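Local coordinates for 6b protein (Agrobacterium vitis, PDB 3AQ2), which disturbs plant cell proliferation, probably by interfering with the host microRNA machinery, and has an ADP-ribosylation fold, at residues W9-L14 and V198-C203; V42-S47 and E57-D62; R82-N87 and L135-S140; A97-L102 and Q154-Y159; A160-Y165 and F187-L192. One frame throughout, in Å; residues are numbered along the deposited sequence.

Contact 1: residues W9-L14 and V198-C203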
# COMPACT_ATOMS: atom_id res chain seq x y z
N TRP A 9 4.17 1.54 -16.43
CA TRP A 9 3.17 2.22 -15.63
C TRP A 9 3.72 3.50 -15.00
O TRP A 9 4.70 3.45 -14.26
CB TRP A 9 2.65 1.29 -14.52
CG TRP A 9 1.68 1.97 -13.61
CD1 TRP A 9 1.90 2.37 -12.32
CD2 TRP A 9 0.33 2.33 -13.92
NE1 TRP A 9 0.77 2.96 -11.81
CE2 TRP A 9 -0.21 2.95 -12.76
CE3 TRP A 9 -0.48 2.19 -15.05
CZ2 TRP A 9 -1.53 3.43 -12.71
CZ3 TRP A 9 -1.79 2.67 -15.01
CH2 TRP A 9 -2.31 3.28 -13.84
N GLN A 10 3.07 4.62 -15.31
CA GLN A 10 3.39 5.89 -14.69
C GLN A 10 2.49 6.05 -13.46
O GLN A 10 1.26 6.10 -13.60
CB GLN A 10 3.17 7.04 -15.69
CG GLN A 10 3.99 6.89 -16.98
CD GLN A 10 3.74 7.99 -18.02
OE1 GLN A 10 3.05 8.98 -17.76
NE2 GLN A 10 4.30 7.81 -19.21
N VAL A 11 3.09 6.08 -12.27
CA VAL A 11 2.31 6.27 -11.03
C VAL A 11 1.39 7.49 -11.18
O VAL A 11 1.79 8.52 -11.74
CB VAL A 11 3.22 6.41 -9.79
CG1 VAL A 11 4.00 7.74 -9.80
CG2 VAL A 11 2.42 6.25 -8.51
N ARG A 12 0.15 7.37 -10.69
CA ARG A 12 -0.78 8.49 -10.74
C ARG A 12 -0.51 9.35 -9.51
O ARG A 12 -0.78 8.92 -8.38
CB ARG A 12 -2.24 8.05 -10.75
CG ARG A 12 -2.80 7.31 -11.98
CD ARG A 12 -1.93 7.26 -13.21
NE ARG A 12 -2.68 6.68 -14.33
CZ ARG A 12 -2.13 6.08 -15.38
NH1 ARG A 12 -0.80 5.96 -15.47
NH2 ARG A 12 -2.90 5.58 -16.33
N ASP A 13 0.02 10.55 -9.73
CA ASP A 13 0.27 11.46 -8.61
C ASP A 13 -0.99 12.29 -8.37
O ASP A 13 -1.29 13.23 -9.13
CB ASP A 13 1.47 12.35 -8.90
CG ASP A 13 1.85 13.25 -7.73
OD1 ASP A 13 1.15 13.27 -6.70
OD2 ASP A 13 2.88 13.96 -7.86
N LEU A 14 -1.75 11.91 -7.34
CA LEU A 14 -3.04 12.53 -7.06
C LEU A 14 -2.96 13.52 -5.89
O LEU A 14 -3.99 13.91 -5.33
CB LEU A 14 -4.10 11.46 -6.78
CG LEU A 14 -4.24 10.40 -7.88
CD1 LEU A 14 -5.29 9.34 -7.50
CD2 LEU A 14 -4.57 11.05 -9.23
N VAL A 198 0.21 2.06 -7.52
CA VAL A 198 -0.83 2.49 -8.46
C VAL A 198 -0.94 4.02 -8.46
O VAL A 198 -0.90 4.66 -9.52
CB VAL A 198 -2.19 1.86 -8.13
CG1 VAL A 198 -3.27 2.38 -9.10
CG2 VAL A 198 -2.08 0.33 -8.19
N ALA A 199 -1.05 4.59 -7.27
CA ALA A 199 -1.22 6.03 -7.11
C ALA A 199 -0.68 6.50 -5.77
O ALA A 199 -0.48 5.69 -4.86
CB ALA A 199 -2.70 6.40 -7.23
N LEU A 200 -0.43 7.80 -5.65
CA LEU A 200 -0.14 8.41 -4.35
C LEU A 200 -1.02 9.64 -4.18
O LEU A 200 -1.50 10.21 -5.16
CB LEU A 200 1.35 8.77 -4.20
CG LEU A 200 1.93 9.92 -5.04
CD1 LEU A 200 3.08 10.60 -4.29
CD2 LEU A 200 2.42 9.44 -6.42
N GLY A 201 -1.26 10.03 -2.93
CA GLY A 201 -2.12 11.19 -2.71
C GLY A 201 -2.01 11.68 -1.29
O GLY A 201 -1.19 11.19 -0.50
N SER A 202 -2.84 12.67 -0.99
CA SER A 202 -2.92 13.29 0.33
C SER A 202 -4.16 12.80 1.10
O SER A 202 -5.18 12.46 0.49
CB SER A 202 -2.99 14.80 0.17
OG SER A 202 -3.21 15.43 1.43
N CYS A 203 -4.06 12.79 2.43
CA CYS A 203 -5.18 12.50 3.32
C CYS A 203 -5.86 13.77 3.83
O CYS A 203 -6.84 13.70 4.56
CB CYS A 203 -4.73 11.64 4.51
SG CYS A 203 -4.08 10.06 3.98
O HOH W 1 -4.95 13.22 -2.75
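Residues 9-14 and 198-203 pair as parallel strands at one margin of a four-stranded mixed sheet, where strand 12-13 lies outermost beside strand 199-202. The sheet belongs to the ADP-ribosylation fold of the protein, and the pairing brings its N-terminal and C-terminal parts together. Three backbone bonds form the ladder: Arg-12 N to Val-198 O (3.1 Å), Leu-200 N to Arg-12 O (3.0 Å) and Leu-14 N to Leu-200 O (2.8 Å). On the far side, Val-198 and Ala-199 both face Ala-136, a classic beta bulge. Val-198 O also takes a weak bond from the indole NE1 of Trp-9, which meets it edge-on near the ring plane. Over one face of that indole lies the guanidinium of Arg-12, bent back at chi2 (-10°); NH1 bonds Gln-10 O on a lone pair, and NH2 continues to Asp-33 of helix 20-38, so the group is held flat on the ring. On the face of Asp-13 and Leu-200, Leu-200 CD2 meets Val-11 CG2 at 3.8 Å, while the carboxylate of Asp-13 turns to Arg-15. On the other side of the strands, Leu-14 CD1 packs on Ala-199 CB at 3.9 Å. Beyond the ladder, a water between the segments accepts from Ser-202 N and lies 2.8 Å from Leu-14 O, to which it may donate.

Contact 2: residues V42-S47 and E57-D62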
# COMPACT_ATOMS: atom_id res chain seq x y z
N VAL A 42 0.42 -9.90 -12.03
CA VAL A 42 1.54 -8.99 -12.28
C VAL A 42 2.78 -9.37 -11.48
O VAL A 42 2.84 -9.15 -10.28
CB VAL A 42 1.15 -7.52 -11.97
CG1 VAL A 42 2.27 -6.57 -12.34
CG2 VAL A 42 -0.13 -7.13 -12.70
N TYR A 43 3.78 -9.93 -12.16
CA TYR A 43 5.13 -10.05 -11.60
C TYR A 43 5.85 -8.74 -11.83
O TYR A 43 5.49 -7.98 -12.73
CB TYR A 43 5.89 -11.21 -12.23
CG TYR A 43 5.40 -12.55 -11.74
CD1 TYR A 43 4.34 -13.19 -12.38
CD2 TYR A 43 5.95 -13.16 -10.61
CE1 TYR A 43 3.87 -14.41 -11.94
CE2 TYR A 43 5.48 -14.39 -10.16
CZ TYR A 43 4.43 -15.01 -10.83
OH TYR A 43 3.92 -16.22 -10.42
N PHE A 44 6.85 -8.45 -11.01
CA PHE A 44 7.45 -7.11 -11.04
C PHE A 44 8.91 -7.03 -10.65
O PHE A 44 9.65 -6.22 -11.21
CB PHE A 44 6.63 -6.12 -10.21
CG PHE A 44 6.40 -6.55 -8.77
CD1 PHE A 44 7.27 -6.15 -7.76
CD2 PHE A 44 5.32 -7.37 -8.45
CE1 PHE A 44 7.07 -6.54 -6.43
CE2 PHE A 44 5.10 -7.77 -7.11
CZ PHE A 44 5.98 -7.36 -6.11
N ASN A 45 9.32 -7.86 -9.69
CA ASN A 45 10.69 -7.83 -9.20
C ASN A 45 11.53 -8.96 -9.76
O ASN A 45 11.14 -10.13 -9.66
CB ASN A 45 10.72 -7.87 -7.67
CG ASN A 45 12.10 -7.54 -7.11
OD1 ASN A 45 12.60 -6.42 -7.30
ND2 ASN A 45 12.72 -8.50 -6.43
N ARG A 46 12.69 -8.61 -10.31
CA ARG A 46 13.62 -9.59 -10.86
C ARG A 46 14.27 -10.44 -9.77
O ARG A 46 14.60 -9.95 -8.69
CB ARG A 46 14.70 -8.90 -11.70
CG ARG A 46 14.15 -8.14 -12.90
CD ARG A 46 13.58 -9.09 -13.96
NE ARG A 46 12.72 -8.39 -14.91
CZ ARG A 46 12.05 -8.97 -15.91
NH1 ARG A 46 12.14 -10.28 -16.10
NH2 ARG A 46 11.29 -8.23 -16.71
N SER A 47 14.40 -11.73 -10.05
CA SER A 47 15.01 -12.66 -9.12
C SER A 47 16.48 -12.31 -8.91
O SER A 47 17.16 -11.89 -9.85
CB SER A 47 14.90 -14.08 -9.67
OG SER A 47 15.63 -15.01 -8.90
N GLU A 57 6.98 -13.23 -6.20
CA GLU A 57 5.91 -12.34 -5.73
C GLU A 57 5.09 -11.80 -6.90
O GLU A 57 5.65 -11.31 -7.88
CB GLU A 57 6.48 -11.18 -4.90
CG GLU A 57 5.39 -10.40 -4.17
CD GLU A 57 5.93 -9.45 -3.09
OE1 GLU A 57 7.16 -9.28 -2.98
OE2 GLU A 57 5.09 -8.91 -2.34
N TYR A 58 3.76 -11.90 -6.80
CA TYR A 58 2.90 -11.42 -7.88
C TYR A 58 1.70 -10.65 -7.34
O TYR A 58 1.20 -10.97 -6.26
CB TYR A 58 2.43 -12.59 -8.77
CG TYR A 58 1.59 -13.62 -8.03
CD1 TYR A 58 0.22 -13.43 -7.87
CD2 TYR A 58 2.16 -14.78 -7.52
CE1 TYR A 58 -0.57 -14.36 -7.20
CE2 TYR A 58 1.37 -15.73 -6.84
CZ TYR A 58 0.01 -15.50 -6.69
OH TYR A 58 -0.81 -16.40 -6.03
N LEU A 59 1.30 -9.61 -8.06
CA LEU A 59 0.11 -8.85 -7.69
C LEU A 59 -1.11 -9.51 -8.27
O LEU A 59 -1.09 -9.99 -9.40
CB LEU A 59 0.17 -7.41 -8.23
CG LEU A 59 1.39 -6.55 -7.94
CD1 LEU A 59 1.16 -5.14 -8.48
CD2 LEU A 59 1.70 -6.50 -6.46
N LEU A 60 -2.17 -9.48 -7.47
CA LEU A 60 -3.49 -9.91 -7.90
C LEU A 60 -4.26 -8.62 -8.15
O LEU A 60 -4.62 -7.91 -7.22
CB LEU A 60 -4.16 -10.74 -6.78
CG LEU A 60 -3.47 -12.01 -6.24
CD1 LEU A 60 -2.21 -11.70 -5.46
CD2 LEU A 60 -4.42 -12.78 -5.35
N SER A 61 -4.47 -8.29 -9.42
CA SER A 61 -5.04 -6.98 -9.76
C SER A 61 -6.56 -6.98 -9.89
O SER A 61 -7.17 -5.92 -10.05
CB SER A 61 -4.41 -6.46 -11.04
OG SER A 61 -4.61 -7.39 -12.09
N ASP A 62 -7.17 -8.17 -9.82
CA ASP A 62 -8.63 -8.31 -9.73
C ASP A 62 -9.10 -8.16 -8.29
O ASP A 62 -9.83 -9.02 -7.75
CB ASP A 62 -9.08 -9.67 -10.26
CG ASP A 62 -9.04 -9.77 -11.76
OD1 ASP A 62 -9.08 -8.72 -12.44
OD2 ASP A 62 -8.97 -10.91 -12.27
O HOH W 2 7.96 -10.22 -8.89
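Glu-57 meets the ring of Phe-44 with its aliphatic part, CG lying 3.7 Å from Phe-44 CZ, and its carboxylate plane is turned 56° from the ring. The carboxylate oxygens are engaged beyond this pair, by Arg-161 and Ser-140. A water that accepts from Asn-45 N lies 2.7 Å from Glu-57 O and may donate to it, spanning the segments where they diverge. Tyr-58 sets its CB over the centre of the Tyr-43 ring, 3.7 Å from the centroid, a CH-pi contact. Both tyrosines then extend alongside each other with their ring planes oblique, and Tyr-58 CD2 comes within 3.7 Å of Tyr-43 OH. Here the segments form a two-stranded antiparallel sheet, strand 41-43 against 58-60, and Leu-59 with Val-42 is its hydrogen-bonded pair. Leu-59 N gives a nearly straight bond to Val-42 O (2.7 Å), and Val-42 N returns one to Leu-59 O (3.0 Å). On the face opposite the tyrosines, Leu-59 CB abuts Val-42 CB. Its CD2 reaches Phe-44 CE2 at 3.7 Å; a chi1 of 54°, with Phe-44 CG between its backbone N and carbonyl carbon, brings the ring to Glu-57 and Leu-59. Phe-34 of helix 20-38 also touches this leucine.

Contact 3: residues R82-N87 and L135-S140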
# COMPACT_ATOMS: atom_id res chain seq x y z
N ARG A 82 8.91 3.56 -7.36
CA ARG A 82 8.30 2.23 -7.28
C ARG A 82 8.81 1.45 -6.07
O ARG A 82 9.32 0.33 -6.20
CB ARG A 82 8.54 1.45 -8.58
CG ARG A 82 7.35 0.63 -9.00
CD ARG A 82 7.62 -0.11 -10.30
NE ARG A 82 8.02 0.78 -11.38
CZ ARG A 82 9.25 0.84 -11.89
NH1 ARG A 82 10.21 0.06 -11.42
NH2 ARG A 82 9.51 1.69 -12.87
N LEU A 83 8.69 2.06 -4.90
CA LEU A 83 9.09 1.44 -3.65
C LEU A 83 7.93 1.35 -2.68
O LEU A 83 7.01 2.17 -2.71
CB LEU A 83 10.22 2.22 -2.98
CG LEU A 83 11.50 2.42 -3.80
CD1 LEU A 83 12.42 3.46 -3.16
CD2 LEU A 83 12.23 1.09 -3.99
N LEU A 84 7.98 0.33 -1.83
CA LEU A 84 7.03 0.23 -0.73
C LEU A 84 7.83 0.13 0.58
O LEU A 84 8.77 -0.67 0.66
CB LEU A 84 6.16 -1.00 -0.93
CG LEU A 84 4.92 -1.10 -0.04
CD1 LEU A 84 3.86 -0.05 -0.43
CD2 LEU A 84 4.36 -2.49 -0.10
N PRO A 85 7.47 0.95 1.59
CA PRO A 85 8.19 0.91 2.88
C PRO A 85 7.61 -0.12 3.84
O PRO A 85 6.43 -0.47 3.75
CB PRO A 85 7.92 2.30 3.46
CG PRO A 85 6.55 2.65 2.97
CD PRO A 85 6.40 1.96 1.60
N SER A 86 8.45 -0.61 4.75
CA SER A 86 7.91 -1.28 5.93
C SER A 86 7.32 -0.20 6.85
O SER A 86 7.76 0.96 6.84
CB SER A 86 9.00 -2.05 6.67
OG SER A 86 10.01 -1.15 7.11
N ASN A 87 6.31 -0.59 7.62
CA ASN A 87 5.75 0.29 8.65
C ASN A 87 5.56 -0.45 9.97
O ASN A 87 4.79 -0.04 10.83
CB ASN A 87 4.43 0.93 8.18
CG ASN A 87 3.42 -0.08 7.71
OD1 ASN A 87 3.58 -1.29 7.93
ND2 ASN A 87 2.34 0.41 7.07
N LEU A 135 -0.01 5.76 -0.19
CA LEU A 135 0.30 5.00 -1.39
C LEU A 135 -0.88 4.05 -1.61
O LEU A 135 -1.27 3.33 -0.70
CB LEU A 135 1.59 4.19 -1.17
CG LEU A 135 2.83 5.01 -0.80
CD1 LEU A 135 3.98 4.10 -0.40
CD2 LEU A 135 3.22 5.91 -1.96
N ALA A 136 -1.46 4.08 -2.80
CA ALA A 136 -2.52 3.14 -3.16
C ALA A 136 -1.90 1.98 -3.93
O ALA A 136 -1.17 2.19 -4.92
CB ALA A 136 -3.60 3.85 -3.98
N ILE A 137 -2.18 0.76 -3.48
CA ILE A 137 -1.57 -0.43 -4.07
C ILE A 137 -2.58 -1.52 -4.35
O ILE A 137 -3.68 -1.53 -3.79
CB ILE A 137 -0.48 -1.04 -3.13
CG1 ILE A 137 -1.09 -1.48 -1.78
CG2 ILE A 137 0.73 -0.07 -2.99
CD1 ILE A 137 -0.16 -2.42 -0.99
N LEU A 138 -2.19 -2.42 -5.25
CA LEU A 138 -2.81 -3.73 -5.35
C LEU A 138 -1.87 -4.70 -4.65
O LEU A 138 -0.65 -4.67 -4.88
CB LEU A 138 -3.03 -4.11 -6.81
CG LEU A 138 -4.15 -3.26 -7.44
CD1 LEU A 138 -4.05 -3.29 -8.95
CD2 LEU A 138 -5.54 -3.74 -6.98
N MET A 139 -2.42 -5.51 -3.76
CA MET A 139 -1.60 -6.37 -2.91
C MET A 139 -1.18 -7.66 -3.62
O MET A 139 -1.93 -8.23 -4.43
CB MET A 139 -2.36 -6.73 -1.63
CG MET A 139 -2.52 -5.54 -0.71
SD MET A 139 -3.51 -5.94 0.74
CE MET A 139 -5.03 -6.47 -0.06
N SER A 140 0.04 -8.10 -3.31
CA SER A 140 0.56 -9.37 -3.78
C SER A 140 0.01 -10.53 -2.95
O SER A 140 -0.70 -10.32 -1.96
CB SER A 140 2.08 -9.36 -3.68
OG SER A 140 2.45 -9.48 -2.31
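Leu-84 and Pro-85 meet Leu-135 and Ile-137 mainly through apolar side chains, close to the centre of the chain. The methyl contacts centre on two leucine branches. Leu-84 CD1 sits 4.0 Å from Ile-137 CG2, the side chains roughly perpendicular, and 4.2 Å from Leu-135 CD1, where the two leucines pass each other running opposite ways. With CG anti to the backbone N (chi1 -167°), the end of Leu-84 swings closer to strand 133-137 than its CB direction would suggest. The ring contact is made by Pro-85, whose CD, at a corner of the ring, meets Leu-135 CD1 at 3.8 Å. Cys-78 of helix 72-81 touches both Pro-85 and Leu-135, and Val-68 adds to the packing round Leu-84. The backbones stay apart: the axes of strand 83-85 and of the 135-137 part approach to 9.7 Å at an angle of 108°. Each strand pairs elsewhere, 83-85 with 192-194 and 133-137 with 199-202 and 66-70, giving two sheets whose strands cross steeply over an apolar core, consistent with the ADP-ribosylation fold.

Contact 4: residues A97-L102 and Q154-Y159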
# COMPACT_ATOMS: atom_id res chain seq x y z
N ALA A 97 -7.94 -1.57 3.69
CA ALA A 97 -9.01 -1.19 2.77
C ALA A 97 -9.65 0.15 3.16
O ALA A 97 -10.37 0.74 2.35
CB ALA A 97 -10.07 -2.31 2.70
N MET A 98 -9.41 0.63 4.39
CA MET A 98 -9.98 1.93 4.82
C MET A 98 -9.40 3.01 3.93
O MET A 98 -8.18 3.20 3.95
CB MET A 98 -9.61 2.26 6.26
CG MET A 98 -10.26 1.37 7.29
SD MET A 98 -9.92 2.13 8.89
CE MET A 98 -11.01 1.16 9.94
N PRO A 99 -10.24 3.70 3.14
CA PRO A 99 -9.72 4.70 2.22
C PRO A 99 -9.32 5.99 2.94
O PRO A 99 -9.71 6.21 4.09
CB PRO A 99 -10.89 4.94 1.26
CG PRO A 99 -12.09 4.72 2.10
CD PRO A 99 -11.71 3.60 3.04
N PRO A 100 -8.53 6.85 2.27
CA PRO A 100 -8.00 8.05 2.93
C PRO A 100 -9.04 9.04 3.47
O PRO A 100 -8.69 9.89 4.30
CB PRO A 100 -7.14 8.70 1.83
CG PRO A 100 -6.87 7.63 0.85
CD PRO A 100 -8.03 6.70 0.88
N TRP A 101 -10.29 8.95 3.02
CA TRP A 101 -11.36 9.85 3.48
C TRP A 101 -12.26 9.23 4.55
O TRP A 101 -13.22 9.87 4.98
CB TRP A 101 -12.24 10.29 2.30
CG TRP A 101 -12.80 9.12 1.52
CD1 TRP A 101 -13.95 8.42 1.78
CD2 TRP A 101 -12.21 8.52 0.36
NE1 TRP A 101 -14.11 7.41 0.84
CE2 TRP A 101 -13.05 7.46 -0.04
CE3 TRP A 101 -11.06 8.80 -0.39
CZ2 TRP A 101 -12.77 6.66 -1.15
CZ3 TRP A 101 -10.77 7.97 -1.50
CH2 TRP A 101 -11.63 6.93 -1.87
N LEU A 102 -11.98 8.00 4.98
CA LEU A 102 -12.89 7.33 5.92
C LEU A 102 -12.88 7.97 7.29
O LEU A 102 -13.94 8.19 7.91
CB LEU A 102 -12.56 5.83 6.04
CG LEU A 102 -13.60 5.03 6.83
CD1 LEU A 102 -14.89 4.81 6.03
CD2 LEU A 102 -13.01 3.69 7.27
N GLN A 154 -19.89 -0.86 7.97
CA GLN A 154 -19.17 -1.47 6.85
C GLN A 154 -17.84 -2.05 7.31
O GLN A 154 -17.14 -1.44 8.12
CB GLN A 154 -18.89 -0.42 5.76
CG GLN A 154 -20.13 0.27 5.22
CD GLN A 154 -20.88 -0.54 4.19
OE1 GLN A 154 -20.52 -1.68 3.89
NE2 GLN A 154 -21.93 0.06 3.62
N GLY A 155 -17.49 -3.21 6.76
CA GLY A 155 -16.24 -3.88 7.14
C GLY A 155 -15.08 -3.45 6.27
O GLY A 155 -15.24 -3.30 5.04
N TYR A 156 -13.93 -3.26 6.90
CA TYR A 156 -12.68 -2.89 6.21
C TYR A 156 -11.55 -3.82 6.63
O TYR A 156 -11.23 -3.92 7.82
CB TYR A 156 -12.30 -1.44 6.51
CG TYR A 156 -13.35 -0.48 6.01
CD1 TYR A 156 -14.38 -0.06 6.83
CD2 TYR A 156 -13.33 -0.04 4.68
CE1 TYR A 156 -15.38 0.79 6.36
CE2 TYR A 156 -14.32 0.81 4.20
CZ TYR A 156 -15.33 1.23 5.05
OH TYR A 156 -16.31 2.06 4.57
N GLY A 157 -10.94 -4.49 5.66
CA GLY A 157 -9.84 -5.40 5.96
C GLY A 157 -8.55 -4.66 6.27
O GLY A 157 -8.31 -3.55 5.78
N TRP A 158 -7.74 -5.29 7.12
CA TRP A 158 -6.34 -4.93 7.37
C TRP A 158 -5.47 -6.10 6.94
O TRP A 158 -5.84 -7.27 7.16
CB TRP A 158 -6.13 -4.64 8.86
CG TRP A 158 -6.68 -3.31 9.22
CD1 TRP A 158 -8.00 -2.99 9.45
CD2 TRP A 158 -5.95 -2.09 9.31
NE1 TRP A 158 -8.12 -1.64 9.70
CE2 TRP A 158 -6.87 -1.07 9.63
CE3 TRP A 158 -4.59 -1.75 9.18
CZ2 TRP A 158 -6.49 0.27 9.80
CZ3 TRP A 158 -4.20 -0.42 9.36
CH2 TRP A 158 -5.15 0.58 9.66
N TYR A 159 -4.34 -5.78 6.32
CA TYR A 159 -3.49 -6.79 5.68
C TYR A 159 -2.05 -6.54 6.04
O TYR A 159 -1.65 -5.40 6.25
CB TYR A 159 -3.62 -6.73 4.15
CG TYR A 159 -5.05 -6.92 3.66
CD1 TYR A 159 -5.93 -5.84 3.63
CD2 TYR A 159 -5.50 -8.16 3.23
CE1 TYR A 159 -7.24 -5.99 3.18
CE2 TYR A 159 -6.82 -8.32 2.78
CZ TYR A 159 -7.67 -7.23 2.76
OH TYR A 159 -8.97 -7.40 2.31
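Tyr-156 reaches from strand 154-161 into the loop 97-102, which follows the neighbouring edge strand 93-96 of the same three-stranded antiparallel sheet. Its CB starts against Met-98 CG, 3.6 Å away, and CG of the ring stays near that same methionine carbon. Along one side of the ring, CD2 lies by the carbonyl O of Ala-97, and Tyr-156 CE2 meets Pro-99 CD at 4.0 Å. Leu-102 CD2 stands over one face, nearest CD1 and CE1 and 4.0 Å from the ring centroid, in a CH-pi contact displaced toward the rim. At the tip, Tyr-156 OH touches the other branch of the leucine, Leu-102 CD1, at 3.4 Å. The leucine is delivered there by a type I turn from Pro-99 to Leu-102, closed by Leu-102 N bonding Pro-99 O. The extended Met-98 side chain runs on from the loop and brings SD to 4.0 Å from Trp-158 CZ2, farther along the strand, an oblique Met-aromatic contact; Ile-111 and Leu-112 of helix 105-115 also touch this indole. The sheet pairing continues into the loop through one nearly straight bond, Ala-97 N to Gly-157 O (2.9 Å, 172°), whose acceptor is also bound by Thr-96 OG1. That bond directs the loop, whereas the ring's place rests on van der Waals and CH-pi contacts with carbons of Met-98, Pro-99 and Leu-102, which carry little polar direction.

Contact 5: residues A160-Y165 and F187-L192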
# COMPACT_ATOMS: atom_id res chain seq x y z
N ALA A 160 -1.26 -7.61 6.09
CA ALA A 160 0.16 -7.44 6.34
C ALA A 160 0.99 -8.32 5.43
O ALA A 160 0.65 -9.50 5.25
CB ALA A 160 0.48 -7.76 7.78
N ARG A 161 2.03 -7.73 4.85
CA ARG A 161 3.09 -8.45 4.15
C ARG A 161 4.23 -8.64 5.13
O ARG A 161 4.80 -7.65 5.64
CB ARG A 161 3.57 -7.65 2.94
CG ARG A 161 4.63 -8.34 2.10
CD ARG A 161 5.14 -7.37 1.02
NE ARG A 161 6.11 -8.01 0.13
CZ ARG A 161 7.40 -8.20 0.44
NH1 ARG A 161 7.86 -7.82 1.63
NH2 ARG A 161 8.22 -8.78 -0.43
N GLN A 162 4.57 -9.90 5.41
CA GLN A 162 5.63 -10.22 6.39
C GLN A 162 5.35 -9.60 7.78
O GLN A 162 4.19 -9.47 8.16
CB GLN A 162 7.01 -9.86 5.82
CG GLN A 162 7.34 -10.67 4.56
CD GLN A 162 7.50 -12.17 4.84
OE1 GLN A 162 6.63 -12.98 4.49
NE2 GLN A 162 8.59 -12.54 5.49
N GLY A 163 6.38 -9.26 8.55
CA GLY A 163 6.17 -8.65 9.86
C GLY A 163 5.73 -9.58 10.99
O GLY A 163 5.34 -9.10 12.06
N ASN A 164 5.75 -10.89 10.76
CA ASN A 164 5.41 -11.86 11.84
C ASN A 164 3.96 -11.75 12.38
O ASN A 164 3.66 -12.18 13.50
CB ASN A 164 6.39 -11.75 13.02
CG ASN A 164 7.81 -12.18 12.67
OD1 ASN A 164 8.04 -13.05 11.83
ND2 ASN A 164 8.78 -11.58 13.36
N TYR A 165 3.07 -11.18 11.58
CA TYR A 165 1.64 -11.17 11.85
C TYR A 165 1.05 -12.56 11.66
O TYR A 165 1.63 -13.40 10.96
CB TYR A 165 0.95 -10.21 10.89
CG TYR A 165 1.18 -8.76 11.25
CD1 TYR A 165 2.31 -8.08 10.78
CD2 TYR A 165 0.28 -8.08 12.07
CE1 TYR A 165 2.53 -6.75 11.12
CE2 TYR A 165 0.49 -6.75 12.41
CZ TYR A 165 1.62 -6.10 11.94
OH TYR A 165 1.82 -4.79 12.29
N PHE A 187 11.42 -13.77 -2.40
CA PHE A 187 10.84 -12.44 -2.41
C PHE A 187 11.68 -11.50 -1.55
O PHE A 187 12.54 -11.93 -0.77
CB PHE A 187 9.37 -12.47 -1.95
CG PHE A 187 9.16 -13.10 -0.60
CD1 PHE A 187 9.37 -12.35 0.57
CD2 PHE A 187 8.73 -14.41 -0.48
CE1 PHE A 187 9.17 -12.93 1.83
CE2 PHE A 187 8.51 -14.99 0.77
CZ PHE A 187 8.74 -14.25 1.93
N GLN A 188 11.44 -10.20 -1.70
CA GLN A 188 12.24 -9.19 -1.02
C GLN A 188 11.90 -9.06 0.45
O GLN A 188 10.73 -9.08 0.82
CB GLN A 188 12.02 -7.83 -1.65
CG GLN A 188 12.49 -7.72 -3.06
CD GLN A 188 11.98 -6.44 -3.66
OE1 GLN A 188 12.64 -5.41 -3.61
NE2 GLN A 188 10.77 -6.49 -4.22
N LEU A 189 12.93 -8.91 1.27
CA LEU A 189 12.78 -8.60 2.68
C LEU A 189 13.69 -7.43 3.01
O LEU A 189 14.91 -7.59 3.12
CB LEU A 189 13.13 -9.81 3.55
CG LEU A 189 12.07 -10.89 3.76
CD1 LEU A 189 12.72 -12.10 4.42
CD2 LEU A 189 10.93 -10.37 4.61
N SER A 190 13.09 -6.26 3.16
CA SER A 190 13.82 -5.02 3.38
C SER A 190 12.85 -3.97 3.92
O SER A 190 11.63 -4.11 3.82
CB SER A 190 14.40 -4.51 2.06
OG SER A 190 15.28 -3.41 2.29
N ASP A 191 13.40 -2.90 4.49
CA ASP A 191 12.52 -1.81 4.93
C ASP A 191 12.09 -0.89 3.79
O ASP A 191 11.19 -0.06 3.95
CB ASP A 191 13.17 -1.03 6.07
CG ASP A 191 13.27 -1.87 7.33
OD1 ASP A 191 12.22 -2.34 7.83
OD2 ASP A 191 14.41 -2.07 7.81
N LEU A 192 12.72 -1.07 2.62
CA LEU A 192 12.22 -0.49 1.37
C LEU A 192 12.38 -1.54 0.27
O LEU A 192 13.51 -1.96 -0.03
CB LEU A 192 13.00 0.77 0.96
CG LEU A 192 12.78 2.11 1.65
CD1 LEU A 192 13.76 3.11 1.07
CD2 LEU A 192 11.35 2.62 1.47
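NH1 and NH2 of Arg-161 both bond to Gln-188 O. NH2 gives the shorter, straighter bond, 2.8 Å to Gln-188 O with 160° at the hydrogen, and arrives on a lone pair in the carbonyl plane; NH1 lies 3.2 Å from the same O, tilted from that plane and more bent. The oxygen lies nearly in the guanidinium plane. A side chain extended from CG to NE, with CG anti to the backbone N (chi1 -177°), carries the group across to the loop. NH2 has a second partner in Glu-57 OE1, a salt bridge, and NE is satisfied elsewhere in the protein, while the amide NE2 of Gln-188 is satisfied by His-194 O. Beside this grip, Gln-162 CD lies 3.5 Å from Phe-187 CE1, with amide and ring planes 62° apart. Gln-162 NE2 lies in the ring plane at its edge and also touches Leu-189 CD2 at 3.3 Å. Bound to both a carbonyl and a carboxylate, the arginine joins a loop without regular structure to the end of strand 154-161, and the nearby carboxylate would be expected to stabilise its positive charge.

How the contacts relate
From the N terminus, contact 1 begins at residues 9-14 and closes only at 198-203, enclosing the other four contacts in one long loop. Within it, contact 2 completes a short hairpin-like excursion before contact 3 opens. Contacts 3 and 4 cross, their segments alternating along the chain, whereas contact 5 follows both in series and continues from contact 4 along strand 154-161. The mixed sheet joins contacts 1 and 3, since strands 199-202 and 133-137 are neighbours in it. Contact 2 meets contact 3 where Leu-59 packs on Leu-138, and contact 5 where Asn-45 packs on Gln-188. Ser-86 with Asp-191 ties contact 3 to contact 5, and Cys-203 packs on Pro-100 between contacts 1 and 4.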